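Local atomic coordinates of tyrosine-protein phosphatase non-receptor type 18 (Homo sapiens, PDB entry 2OC3), a protein that removes phosphate from phosphotyrosine in proteins by hydrolysis, acting on autophosphorylated tyrosine kinases, and is represented here by its catalytic domain. Residues A[229-234]-A[238-243]; A[105-110]-A[273-278]; A[194-199]-A[203-208]. One frame throughout, in Å; residues are numbered along the deposited sequence.

Contacts 1 and 2 share the middle of the fold: their strands, 229-232 and 103-108, are parallel neighbours in the large sheet, and the centres of the two contacts lie about 7 Å apart. Every residue that touches across contact 2 is buried, and nearly all of those in contact 1. Contact 3 sits farther out, at the end of strand 187-196 of the same sheet, and reaches solvent at G203. The chemistry follows the place. Contact 1 pairs a cysteine with a helix start above a small apolar patch, contact 2 packs an arginine, its nitrogens bonded outside the two segments, against A107 of a strand inside the sheet, and contact 3 uses aromatic rings, a proline and two bridging waters. W199 of contact 3 packs on R239 of contact 1.

Contact 1. Residues A[229-234]-A[238-243]; sequences LCVHCS and GRTGVL
The signature motif of the tyrosine phosphatases, HCX5R, runs here from H232 to R239, and C233 at its start faces T240, the residue just after its arginine. C233 is the predicted phosphocysteine nucleophile, and residues 233-239 form the loop that, by similarity, binds the substrate. C233 SG points at the start of helix 238-254, where T240 N donates a weak hydrogen bond to it (3.7 Å, 147°). T240 OG1 lies 3.2 Å from C233 SG. With chi1 at -71° the hydroxyl stays beside the threonine's own backbone N, and the methyl is left to turn toward the strand. That methyl, T240 CG2, slides alongside V231 CG1 at 3.8 Å, and L243 CD1 comes to the same valine methyl at 3.9 Å. R239 adds only its CB, 4.0 Å from C233 CB; its extended chain carries the guanidinium on to A134 O and E139. On the other side of the strand, H232 ND1 donates nearly straight (169°) to a lone pair of C233 O, 3.0 Å away and in the carbonyl plane, while its NE2 bonds Y148 OH; together they fix the ring's rotation and tie down the loop's first peptide. Strand 229-232 runs between the parallel strands 103-108 and 130-133, A107 also touches T240, and helix 209-222 reaches L243 through M211.

Contact 2. Residues A[105-110]-A[273-278]; sequences YIATQG and KQRPAA
NH1 of R275 is gripped by two side-chain oxygens, N92 OD1 and N94 OD1, while the rest of the same side chain lies along A107. NE and NH2 hold the carbonyl oxygens of G236 and A235, so all three nitrogens of the guanidinium are engaged. Since A235 and G236 belong to the loop that by similarity binds the substrate, R275 is a second-shell residue behind that site, probably helping to set the course of the loop. No hydrogen bond joins the two segments themselves; what they share is close packing around the arginine. Its CG is anti to the backbone N (chi1 -180°), which sends the chain toward the strand, and a bend at chi2 (72°) then lays it beside A107. A107 CB touches R275 CD and CG, both at 3.8 Å, a methyl against the aliphatic half of the side chain. Farther out, A107 O sits over one face of the R275 guanidinium, 3.5 Å above its plane and offset toward the rim, with T108 CA over that face too. A107 O is 3.7 Å from R275 NE but lies above the flat group, where no N-H points at it; its position could still be mildly favourable to the positive charge. R275 NH2 reaches farthest along the strand, coming within 4.0 Å of Q109 N. R275 also opens a type II beta turn through P276 and A277, closed by a weak bond from A278 N to R275 O (3.3 Å). The turn lies in the connection between helices 264-272 and 282-296, and its first residue, R275, sends its side chain onto strand 103-108, beside strand 93-97, with T240 of helix 238-254 packed on A107.

Contact 3. Residues A[194-199]-A[203-208]; sequences LQYMSW and GVPSSP
W199 lays its indole face against P205, whose CD stands 3.8 Å from the centroid of the six-membered ring and only 15° off its normal, a clear CH-pi contact. The proline is touched by a second aromatic too: Y196 OH lies 3.4 Å from P205 CG, and CE3 of W199 stands over one face of the Y196 ring, offset toward its rim. Both aromatic side chains have CG anti to the backbone N (chi1 -160° for W199), and this brings both to the same proline. Two waters extend the contact. One accepts from W199 NE1 (2.9 Å), lying at the indole edge in the ring plane, and donates to G203 O at 2.8 Å; the other links Y196 OH (2.8 Å) to S207 O, to which it donates. A serine in place of W199 would probably leave P205 CD without its aromatic face and break the water link to G203 O, giving segment 203-208 more freedom to shift. P205 also packs on F287 of helix 282-296, while W199 touches R239. W199, P200 and D201 spell the WPD loop of the tyrosine phosphatases, the movable flap beside the active site, and D201 binds substrate by similarity.

Contact 1. Residues A[229-234]-A[238-243]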
ATOM      1  N   LEU A 229      -1.518  -3.619  -7.604  1.00  8.01           N
ATOM      2  CA  LEU A 229      -1.015  -4.190  -6.359  1.00  6.81           C
ATOM      3  C   LEU A 229      -1.859  -3.608  -5.244  1.00  8.71           C
ATOM      4  O   LEU A 229      -2.144  -2.410  -5.244  1.00  9.11           O
ATOM      5  CB  LEU A 229       0.445  -3.834  -6.132  1.00 10.54           C
ATOM      6  CG  LEU A 229       1.497  -4.360  -7.106  1.00 10.60           C
ATOM      7  CD1 LEU A 229       2.842  -3.772  -6.791  1.00 15.32           C
ATOM      8  CD2 LEU A 229       1.594  -5.859  -7.007  1.00 11.06           C
ATOM      9  N   CYS A 230      -2.217  -4.417  -4.264  1.00  5.82           N
ATOM     10  CA  CYS A 230      -2.944  -3.953  -3.068  1.00  5.29           C
ATOM     11  C   CYS A 230      -1.917  -3.814  -1.947  1.00  8.56           C
ATOM     12  O   CYS A 230      -1.290  -4.793  -1.555  1.00  8.66           O
ATOM     13  CB  CYS A 230      -4.005  -4.946  -2.683  1.00  6.14           C
ATOM     14  SG  CYS A 230      -4.922  -4.386  -1.199  1.00 11.58           S
ATOM     15  N   VAL A 231      -1.709  -2.597  -1.466  1.00  7.22           N
ATOM     16  CA  VAL A 231      -0.659  -2.287  -0.482  1.00  7.54           C
ATOM     17  C   VAL A 231      -1.324  -1.702   0.742  1.00  5.92           C
ATOM     18  O   VAL A 231      -2.145  -0.788   0.623  1.00  5.95           O
ATOM     19  CB  VAL A 231       0.407  -1.331  -1.050  1.00  7.08           C
ATOM     20  CG1 VAL A 231       1.575  -1.183  -0.063  1.00  8.72           C
ATOM     21  CG2 VAL A 231       0.935  -1.806  -2.460  1.00  9.34           C
ATOM     22  N   HIS A 232      -0.982  -2.184   1.919  1.00  6.45           N
ATOM     23  CA  HIS A 232      -1.577  -1.635   3.124  1.00  8.44           C
ATOM     24  C   HIS A 232      -0.657  -1.782   4.310  1.00 10.10           C
ATOM     25  O   HIS A 232       0.242  -2.596   4.295  1.00  8.33           O
ATOM     26  CB  HIS A 232      -2.936  -2.259   3.456  1.00  8.40           C
ATOM     27  CG  HIS A 232      -2.856  -3.636   4.046  1.00  7.62           C
ATOM     28  ND1 HIS A 232      -2.795  -3.880   5.414  1.00  7.99           N
ATOM     29  CD2 HIS A 232      -2.897  -4.852   3.450  1.00  7.79           C
ATOM     30  CE1 HIS A 232      -2.768  -5.188   5.613  1.00  7.39           C
ATOM     31  NE2 HIS A 232      -2.857  -5.806   4.438  1.00  7.53           N
ATOM     32  N   CYS A 233      -0.878  -0.944   5.318  1.00  9.19           N
ATOM     33  CA  CYS A 233      -0.257  -1.073   6.608  1.00  8.56           C
ATOM     34  C   CYS A 233      -1.409  -0.989   7.591  1.00  9.93           C
ATOM     35  O   CYS A 233      -2.422  -1.673   7.372  1.00 14.34           O
ATOM     36  CB  CYS A 233       0.886  -0.109   6.767  1.00  7.92           C
ATOM     37  SG  CYS A 233       0.542   1.640   6.447  1.00  9.73           S
ATOM     38  N   SER A 234      -1.259  -0.297   8.711  1.00  8.53           N
ATOM     39  CA  SER A 234      -2.418  -0.109   9.575  1.00  7.15           C
ATOM     40  C   SER A 234      -3.288   1.054   9.058  1.00  6.73           C
ATOM     41  O   SER A 234      -4.443   0.847   8.759  1.00  9.12           O
ATOM     42  CB  SER A 234      -1.982   0.110  11.014  1.00  9.33           C
ATOM     43  OG  SER A 234      -3.081   0.239  11.897  1.00  9.15           O
ATOM     44  N   GLY A 238       2.008   5.765   5.820  1.00 12.21           N
ATOM     45  CA  GLY A 238       3.416   5.924   5.855  1.00 11.51           C
ATOM     46  C   GLY A 238       4.172   4.793   5.231  1.00 12.34           C
ATOM     47  O   GLY A 238       4.881   4.955   4.213  1.00 10.61           O
ATOM     48  N   ARG A 239       4.065   3.611   5.831  1.00  9.71           N
ATOM     49  CA  ARG A 239       4.765   2.480   5.322  1.00  6.66           C
ATOM     50  C   ARG A 239       4.258   2.094   3.943  1.00  8.24           C
ATOM     51  O   ARG A 239       5.029   1.723   3.062  1.00  7.53           O
ATOM     52  CB  ARG A 239       4.621   1.307   6.286  1.00  6.78           C
ATOM     53  CG  ARG A 239       5.171   1.585   7.710  1.00  9.20           C
ATOM     54  CD  ARG A 239       4.860   0.407   8.624  1.00  7.69           C
ATOM     55  NE  ARG A 239       4.926   0.753  10.019  1.00  9.79           N
ATOM     56  CZ  ARG A 239       4.576  -0.103  10.968  1.00  9.86           C
ATOM     57  NH1 ARG A 239       4.182  -1.320  10.658  1.00  7.28           N
ATOM     58  NH2 ARG A 239       4.656   0.258  12.251  1.00 13.03           N
ATOM     59  N   THR A 240       2.951   2.194   3.759  1.00  5.86           N
ATOM     60  CA  THR A 240       2.332   1.927   2.466  1.00  5.42           C
ATOM     61  C   THR A 240       2.946   2.837   1.399  1.00  7.27           C
ATOM     62  O   THR A 240       3.267   2.389   0.276  1.00  8.40           O
ATOM     63  CB  THR A 240       0.833   2.131   2.577  1.00  7.06           C
ATOM     64  OG1 THR A 240       0.253   1.063   3.355  1.00  7.85           O
ATOM     65  CG2 THR A 240       0.180   2.153   1.230  1.00 10.17           C
ATOM     66  N   GLY A 241       3.097   4.115   1.742  1.00  6.17           N
ATOM     67  CA  GLY A 241       3.709   5.039   0.779  1.00  7.14           C
ATOM     68  C   GLY A 241       5.163   4.743   0.489  1.00  8.17           C
ATOM     69  O   GLY A 241       5.606   4.907  -0.651  1.00  8.16           O
ATOM     70  N   VAL A 242       5.897   4.240   1.474  1.00  6.14           N
ATOM     71  CA  VAL A 242       7.277   3.802   1.220  1.00  5.54           C
ATOM     72  C   VAL A 242       7.259   2.675   0.192  1.00  8.39           C
ATOM     73  O   VAL A 242       7.989   2.725  -0.798  1.00  8.45           O
ATOM     74  CB  VAL A 242       8.001   3.364   2.503  1.00  6.44           C
ATOM     75  CG1 VAL A 242       9.337   2.683   2.154  1.00  9.17           C
ATOM     76  CG2 VAL A 242       8.220   4.580   3.396  1.00  8.50           C
ATOM     77  N   LEU A 243       6.457   1.635   0.414  1.00  7.52           N
ATOM     78  CA  LEU A 243       6.421   0.503  -0.505  1.00  7.72           C
ATOM     79  C   LEU A 243       6.027   0.910  -1.915  1.00  6.29           C
ATOM     80  O   LEU A 243       6.639   0.453  -2.893  1.00  7.93           O
ATOM     81  CB  LEU A 243       5.468  -0.592  -0.035  1.00  8.48           C
ATOM     82  CG  LEU A 243       5.955  -1.443   1.127  1.00  8.67           C
ATOM     83  CD1 LEU A 243       4.932  -2.439   1.560  1.00 12.93           C
ATOM     84  CD2 LEU A 243       7.261  -2.206   0.810  1.00 14.43           C
TER

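Contact 2. Residues A[105-110]-A[273-278]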
ATOM      1  N   TYR A 105      -1.520   0.977  -8.103  1.00  8.12           N
ATOM      2  CA  TYR A 105      -1.599   0.596  -6.690  1.00  8.39           C
ATOM      3  C   TYR A 105      -2.940   0.937  -6.136  1.00  6.52           C
ATOM      4  O   TYR A 105      -3.545   1.967  -6.457  1.00  7.52           O
ATOM      5  CB  TYR A 105      -0.554   1.341  -5.868  1.00  8.12           C
ATOM      6  CG  TYR A 105       0.814   1.354  -6.502  1.00  6.62           C
ATOM      7  CD1 TYR A 105       1.658   0.264  -6.387  1.00  9.26           C
ATOM      8  CD2 TYR A 105       1.224   2.429  -7.283  1.00 10.83           C
ATOM      9  CE1 TYR A 105       2.881   0.248  -7.028  1.00  8.49           C
ATOM     10  CE2 TYR A 105       2.462   2.440  -7.918  1.00  8.89           C
ATOM     11  CZ  TYR A 105       3.288   1.339  -7.811  1.00  8.53           C
ATOM     12  OH  TYR A 105       4.507   1.371  -8.504  1.00 10.52           O
ATOM     13  N   ILE A 106      -3.374   0.117  -5.177  1.00  6.93           N
ATOM     14  CA  ILE A 106      -4.464   0.496  -4.274  1.00  6.68           C
ATOM     15  C   ILE A 106      -3.844   0.554  -2.905  1.00 10.68           C
ATOM     16  O   ILE A 106      -3.314  -0.480  -2.460  1.00 10.72           O
ATOM     17  CB  ILE A 106      -5.605  -0.513  -4.245  1.00  8.65           C
ATOM     18  CG1 ILE A 106      -6.295  -0.497  -5.597  1.00 11.11           C
ATOM     19  CG2 ILE A 106      -6.598  -0.110  -3.083  1.00 13.47           C
ATOM     20  CD1 ILE A 106      -7.356  -1.529  -5.807  1.00 16.09           C
ATOM     21  N   ALA A 107      -3.829   1.725  -2.281  1.00  7.26           N
ATOM     22  CA  ALA A 107      -3.291   1.962  -0.921  1.00  6.62           C
ATOM     23  C   ALA A 107      -4.480   2.005   0.012  1.00  6.71           C
ATOM     24  O   ALA A 107      -5.364   2.832  -0.131  1.00  6.86           O
ATOM     25  CB  ALA A 107      -2.540   3.291  -0.883  1.00  8.71           C
ATOM     26  N   THR A 108      -4.541   1.095   0.965  1.00  7.89           N
ATOM     27  CA  THR A 108      -5.703   1.004   1.831  1.00  7.62           C
ATOM     28  C   THR A 108      -5.273   0.741   3.277  1.00  7.84           C
ATOM     29  O   THR A 108      -4.087   0.511   3.553  1.00  7.57           O
ATOM     30  CB  THR A 108      -6.709  -0.058   1.269  1.00  6.23           C
ATOM     31  OG1 THR A 108      -7.996  -0.035   1.947  1.00  7.59           O
ATOM     32  CG2 THR A 108      -6.163  -1.499   1.358  1.00  8.10           C
ATOM     33  N   GLN A 109      -6.233   0.827   4.198  1.00  6.65           N
ATOM     34  CA  GLN A 109      -5.914   0.568   5.611  1.00  6.20           C
ATOM     35  C   GLN A 109      -5.962  -0.932   5.925  1.00  8.87           C
ATOM     36  O   GLN A 109      -6.529  -1.750   5.202  1.00  7.70           O
ATOM     37  CB  GLN A 109      -6.935   1.301   6.485  1.00  7.93           C
ATOM     38  CG  GLN A 109      -8.325   0.718   6.492  1.00  8.06           C
ATOM     39  CD  GLN A 109      -9.325   1.459   7.363  1.00  7.15           C
ATOM     40  OE1 GLN A 109      -9.104   2.587   7.813  1.00  9.29           O
ATOM     41  NE2 GLN A 109     -10.469   0.807   7.554  1.00  8.60           N
ATOM     42  N   GLY A 110      -5.439  -1.302   7.096  1.00  8.40           N
ATOM     43  CA  GLY A 110      -5.610  -2.671   7.585  1.00  5.89           C
ATOM     44  C   GLY A 110      -7.074  -2.833   7.976  1.00  6.86           C
ATOM     45  O   GLY A 110      -7.606  -2.040   8.759  1.00  8.19           O
ATOM     46  N   LYS A 273      -0.652  13.502  -2.938  1.00  9.52           N
ATOM     47  CA  LYS A 273      -1.861  14.080  -3.527  1.00 10.87           C
ATOM     48  C   LYS A 273      -2.856  12.999  -3.914  1.00  9.92           C
ATOM     49  O   LYS A 273      -3.910  13.320  -4.416  1.00 12.12           O
ATOM     50  CB  LYS A 273      -1.518  14.942  -4.741  1.00 11.08           C
ATOM     51  CG  LYS A 273      -0.657  16.125  -4.307  1.00 15.39           C
ATOM     52  CD  LYS A 273      -0.298  17.069  -5.441  1.00 17.13           C
ATOM     53  CE  LYS A 273       0.630  18.179  -4.940  1.00 17.86           C
ATOM     54  NZ  LYS A 273       1.057  19.050  -6.076  1.00 24.55           N
ATOM     55  N   GLN A 274      -2.507  11.722  -3.698  1.00  7.56           N
ATOM     56  CA  GLN A 274      -3.362  10.588  -4.053  1.00  7.19           C
ATOM     57  C   GLN A 274      -3.819   9.719  -2.874  1.00  6.91           C
ATOM     58  O   GLN A 274      -4.943   9.250  -2.823  1.00  8.22           O
ATOM     59  CB  GLN A 274      -2.644   9.710  -5.075  1.00  7.10           C
ATOM     60  CG  GLN A 274      -2.390  10.481  -6.393  1.00  8.75           C
ATOM     61  CD  GLN A 274      -1.520   9.684  -7.340  1.00  7.96           C
ATOM     62  OE1 GLN A 274      -2.024   8.851  -8.059  1.00  8.70           O
ATOM     63  NE2 GLN A 274      -0.236   9.926  -7.331  1.00 10.44           N
ATOM     64  N   ARG A 275      -2.932   9.557  -1.878  1.00  9.81           N
ATOM     65  CA  ARG A 275      -3.242   8.899  -0.604  1.00  7.00           C
ATOM     66  C   ARG A 275      -2.731   9.783   0.529  1.00  8.19           C
ATOM     67  O   ARG A 275      -1.587  10.211   0.508  1.00 10.04           O
ATOM     68  CB  ARG A 275      -2.561   7.547  -0.550  1.00  8.73           C
ATOM     69  CG  ARG A 275      -2.803   6.733   0.740  1.00  9.76           C
ATOM     70  CD  ARG A 275      -4.208   6.173   0.860  1.00  7.45           C
ATOM     71  NE  ARG A 275      -4.435   5.600   2.198  1.00  8.22           N
ATOM     72  CZ  ARG A 275      -5.636   5.370   2.730  1.00  9.14           C
ATOM     73  NH1 ARG A 275      -6.762   5.733   2.138  1.00  7.13           N
ATOM     74  NH2 ARG A 275      -5.722   4.811   3.934  1.00  9.72           N
ATOM     75  N   PRO A 276      -3.591  10.116   1.503  1.00  8.83           N
ATOM     76  CA  PRO A 276      -3.170  10.975   2.598  1.00  9.90           C
ATOM     77  C   PRO A 276      -1.897  10.458   3.290  1.00  9.42           C
ATOM     78  O   PRO A 276      -1.788   9.265   3.522  1.00 11.68           O
ATOM     79  CB  PRO A 276      -4.344  10.902   3.584  1.00 11.33           C
ATOM     80  CG  PRO A 276      -5.445  10.322   2.880  1.00 18.17           C
ATOM     81  CD  PRO A 276      -4.996   9.698   1.618  1.00 12.36           C
ATOM     82  N   ALA A 277      -0.976  11.377   3.550  1.00 12.61           N
ATOM     83  CA  ALA A 277       0.227  11.113   4.338  1.00 13.33           C
ATOM     84  C   ALA A 277       1.108  10.010   3.792  1.00 15.39           C
ATOM     85  O   ALA A 277       1.872   9.382   4.550  1.00 16.39           O
ATOM     86  CB  ALA A 277      -0.159  10.817   5.785  1.00 15.60           C
ATOM     87  N   ALA A 278       1.043   9.773   2.467  1.00 12.17           N
ATOM     88  CA  ALA A 278       1.935   8.783   1.839  1.00  9.56           C
ATOM     89  C   ALA A 278       3.382   9.240   2.132  1.00 11.96           C
ATOM     90  O   ALA A 278       3.795  10.324   1.764  1.00 13.64           O
ATOM     91  CB  ALA A 278       1.674   8.681   0.329  1.00 11.89           C
TER

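Contact 3. Residues A[194-199]-A[203-208]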
ATOM      1  N   LEU A 194       2.153 -10.961   0.760  1.00  6.29           N
ATOM      2  CA  LEU A 194       3.443 -10.791   1.339  1.00  4.51           C
ATOM      3  C   LEU A 194       3.295  -9.944   2.574  1.00  6.39           C
ATOM      4  O   LEU A 194       2.642  -8.914   2.499  1.00  6.57           O
ATOM      5  CB  LEU A 194       4.383 -10.126   0.372  1.00  7.39           C
ATOM      6  CG  LEU A 194       4.872 -10.957  -0.817  1.00  7.13           C
ATOM      7  CD1 LEU A 194       5.169 -10.106  -2.090  1.00 10.06           C
ATOM      8  CD2 LEU A 194       6.079 -11.762  -0.416  1.00 10.57           C
ATOM      9  N   GLN A 195       3.865 -10.372   3.697  1.00  7.47           N
ATOM     10  CA  GLN A 195       3.719  -9.647   4.953  1.00  6.17           C
ATOM     11  C   GLN A 195       5.092  -9.345   5.502  1.00  6.72           C
ATOM     12  O   GLN A 195       5.909 -10.232   5.669  1.00  6.20           O
ATOM     13  CB  GLN A 195       2.916 -10.444   5.990  1.00  6.54           C
ATOM     14  CG  GLN A 195       2.619  -9.568   7.237  1.00  8.92           C
ATOM     15  CD  GLN A 195       1.949 -10.288   8.375  1.00  9.04           C
ATOM     16  OE1 GLN A 195       1.635 -11.484   8.288  1.00  9.17           O
ATOM     17  NE2 GLN A 195       1.725  -9.549   9.474  1.00 10.23           N
ATOM     18  N   TYR A 196       5.372  -8.080   5.747  1.00  6.24           N
ATOM     19  CA  TYR A 196       6.595  -7.611   6.396  1.00  5.65           C
ATOM     20  C   TYR A 196       6.354  -7.785   7.900  1.00  7.55           C
ATOM     21  O   TYR A 196       5.330  -7.315   8.435  1.00  7.52           O
ATOM     22  CB  TYR A 196       6.872  -6.128   6.029  1.00  8.06           C
ATOM     23  CG  TYR A 196       8.292  -5.753   6.281  1.00  7.25           C
ATOM     24  CD1 TYR A 196       9.192  -5.688   5.249  1.00 10.38           C
ATOM     25  CD2 TYR A 196       8.770  -5.519   7.564  1.00  7.31           C
ATOM     26  CE1 TYR A 196      10.539  -5.406   5.484  1.00 12.19           C
ATOM     27  CE2 TYR A 196      10.099  -5.249   7.805  1.00  9.08           C
ATOM     28  CZ  TYR A 196      10.975  -5.189   6.764  1.00 10.35           C
ATOM     29  OH  TYR A 196      12.333  -4.936   7.014  1.00 11.85           O
ATOM     30  N   MET A 197       7.268  -8.515   8.564  1.00  8.08           N
ATOM     31  CA  MET A 197       6.986  -9.092   9.884  1.00  8.51           C
ATOM     32  C   MET A 197       7.642  -8.382  11.062  1.00  8.52           C
ATOM     33  O   MET A 197       7.306  -8.715  12.197  1.00  8.09           O
ATOM     34  CB  MET A 197       7.424 -10.578   9.923  1.00  8.80           C
ATOM     35  CG  MET A 197       6.783 -11.409   8.846  1.00 11.71           C
ATOM     36  SD  MET A 197       5.000 -11.491   8.899  1.00 11.80           S
ATOM     37  CE  MET A 197       4.814 -12.564  10.350  1.00 16.14           C
ATOM     38  N   SER A 198       8.524  -7.411  10.805  1.00  6.60           N
ATOM     39  CA  SER A 198       9.342  -6.798  11.850  1.00  6.78           C
ATOM     40  C   SER A 198       9.491  -5.289  11.752  1.00 10.50           C
ATOM     41  O   SER A 198      10.412  -4.722  12.320  1.00  9.68           O
ATOM     42  CB  SER A 198      10.718  -7.434  11.798  1.00  9.88           C
ATOM     43  OG  SER A 198      11.298  -7.127  10.542  1.00 11.68           O
ATOM     44  N   TRP A 199       8.608  -4.602  11.032  1.00  7.45           N
ATOM     45  CA  TRP A 199       8.725  -3.164  10.962  1.00  8.83           C
ATOM     46  C   TRP A 199       8.594  -2.554  12.361  1.00 10.86           C
ATOM     47  O   TRP A 199       7.614  -2.807  13.063  1.00  9.58           O
ATOM     48  CB  TRP A 199       7.705  -2.562  10.008  1.00 11.30           C
ATOM     49  CG  TRP A 199       8.081  -1.174   9.535  1.00 12.91           C
ATOM     50  CD1 TRP A 199       8.171  -0.040  10.282  1.00 13.98           C
ATOM     51  CD2 TRP A 199       8.352  -0.794   8.192  1.00 17.34           C
ATOM     52  NE1 TRP A 199       8.485   1.037   9.477  1.00 20.68           N
ATOM     53  CE2 TRP A 199       8.611   0.592   8.191  1.00 17.48           C
ATOM     54  CE3 TRP A 199       8.412  -1.500   6.983  1.00 19.31           C
ATOM     55  CZ2 TRP A 199       8.928   1.290   7.006  1.00 23.29           C
ATOM     56  CZ3 TRP A 199       8.710  -0.814   5.810  1.00 23.68           C
ATOM     57  CH2 TRP A 199       8.965   0.569   5.838  1.00 17.25           C
ATOM     58  N   GLY A 203      10.865   4.111  14.411  1.00 28.55           N
ATOM     59  CA  GLY A 203      11.905   4.146  13.399  1.00 31.38           C
ATOM     60  C   GLY A 203      11.569   3.284  12.196  1.00 20.13           C
ATOM     61  O   GLY A 203      10.426   3.045  11.887  1.00 22.01           O
ATOM     62  N   VAL A 204      12.611   2.837  11.516  1.00 18.58           N
ATOM     63  CA  VAL A 204      12.503   2.089  10.262  1.00 16.60           C
ATOM     64  C   VAL A 204      13.398   0.852  10.367  1.00 14.72           C
ATOM     65  O   VAL A 204      14.201   0.726  11.289  1.00 14.38           O
ATOM     66  CB  VAL A 204      12.964   2.956   9.065  1.00 14.84           C
ATOM     67  CG1 VAL A 204      12.042   4.167   8.906  1.00 20.33           C
ATOM     68  CG2 VAL A 204      14.419   3.372   9.253  1.00 15.57           C
ATOM     69  N   PRO A 205      13.236  -0.106   9.431  1.00 12.84           N
ATOM     70  CA  PRO A 205      14.097  -1.286   9.426  1.00 13.28           C
ATOM     71  C   PRO A 205      15.587  -0.970   9.404  1.00 15.85           C
ATOM     72  O   PRO A 205      15.966   0.094   8.913  1.00 15.33           O
ATOM     73  CB  PRO A 205      13.692  -1.975   8.139  1.00 12.39           C
ATOM     74  CG  PRO A 205      12.257  -1.640   7.985  1.00 12.77           C
ATOM     75  CD  PRO A 205      12.214  -0.190   8.373  1.00 13.85           C
ATOM     76  N   SER A 206      16.378  -1.917   9.908  1.00 15.38           N
ATOM     77  CA  SER A 206      17.829  -1.772  10.029  0.75 17.06           C
ATOM     78  C   SER A 206      18.529  -1.557   8.689  1.00 16.74           C
ATOM     79  O   SER A 206      19.581  -0.922   8.630  1.00 17.25           O
ATOM     80  CB  SER A 206      18.425  -2.990  10.739  0.75 15.25           C
ATOM     81  OG  SER A 206      18.055  -4.210  10.120  0.75 22.03           O
ATOM     82  N   SER A 207      17.971  -2.119   7.618  1.00 12.00           N
ATOM     83  CA  SER A 207      18.484  -1.932   6.262  1.00 11.38           C
ATOM     84  C   SER A 207      17.346  -2.138   5.256  1.00 13.10           C
ATOM     85  O   SER A 207      16.332  -2.713   5.619  1.00 11.97           O
ATOM     86  CB  SER A 207      19.614  -2.904   5.982  1.00 14.31           C
ATOM     87  OG  SER A 207      19.138  -4.171   5.589  1.00 18.35           O
ATOM     88  N   PRO A 208      17.483  -1.617   4.018  1.00 11.27           N
ATOM     89  CA  PRO A 208      16.423  -1.783   3.011  1.00 11.01           C
ATOM     90  C   PRO A 208      16.330  -3.152   2.375  1.00  8.98           C
ATOM     91  O   PRO A 208      15.413  -3.408   1.573  1.00  9.85           O
ATOM     92  CB  PRO A 208      16.805  -0.787   1.908  1.00 16.18           C
ATOM     93  CG  PRO A 208      17.924   0.023   2.438  1.00 19.75           C
ATOM     94  CD  PRO A 208      18.575  -0.773   3.516  1.00 17.72           C
TER
HETATM   95  O   HOH W   1      13.934  -4.002   4.905  1.00 12.31           O
HETATM   96  O   HOH W   2       8.585   3.879   9.964  1.00 26.52           O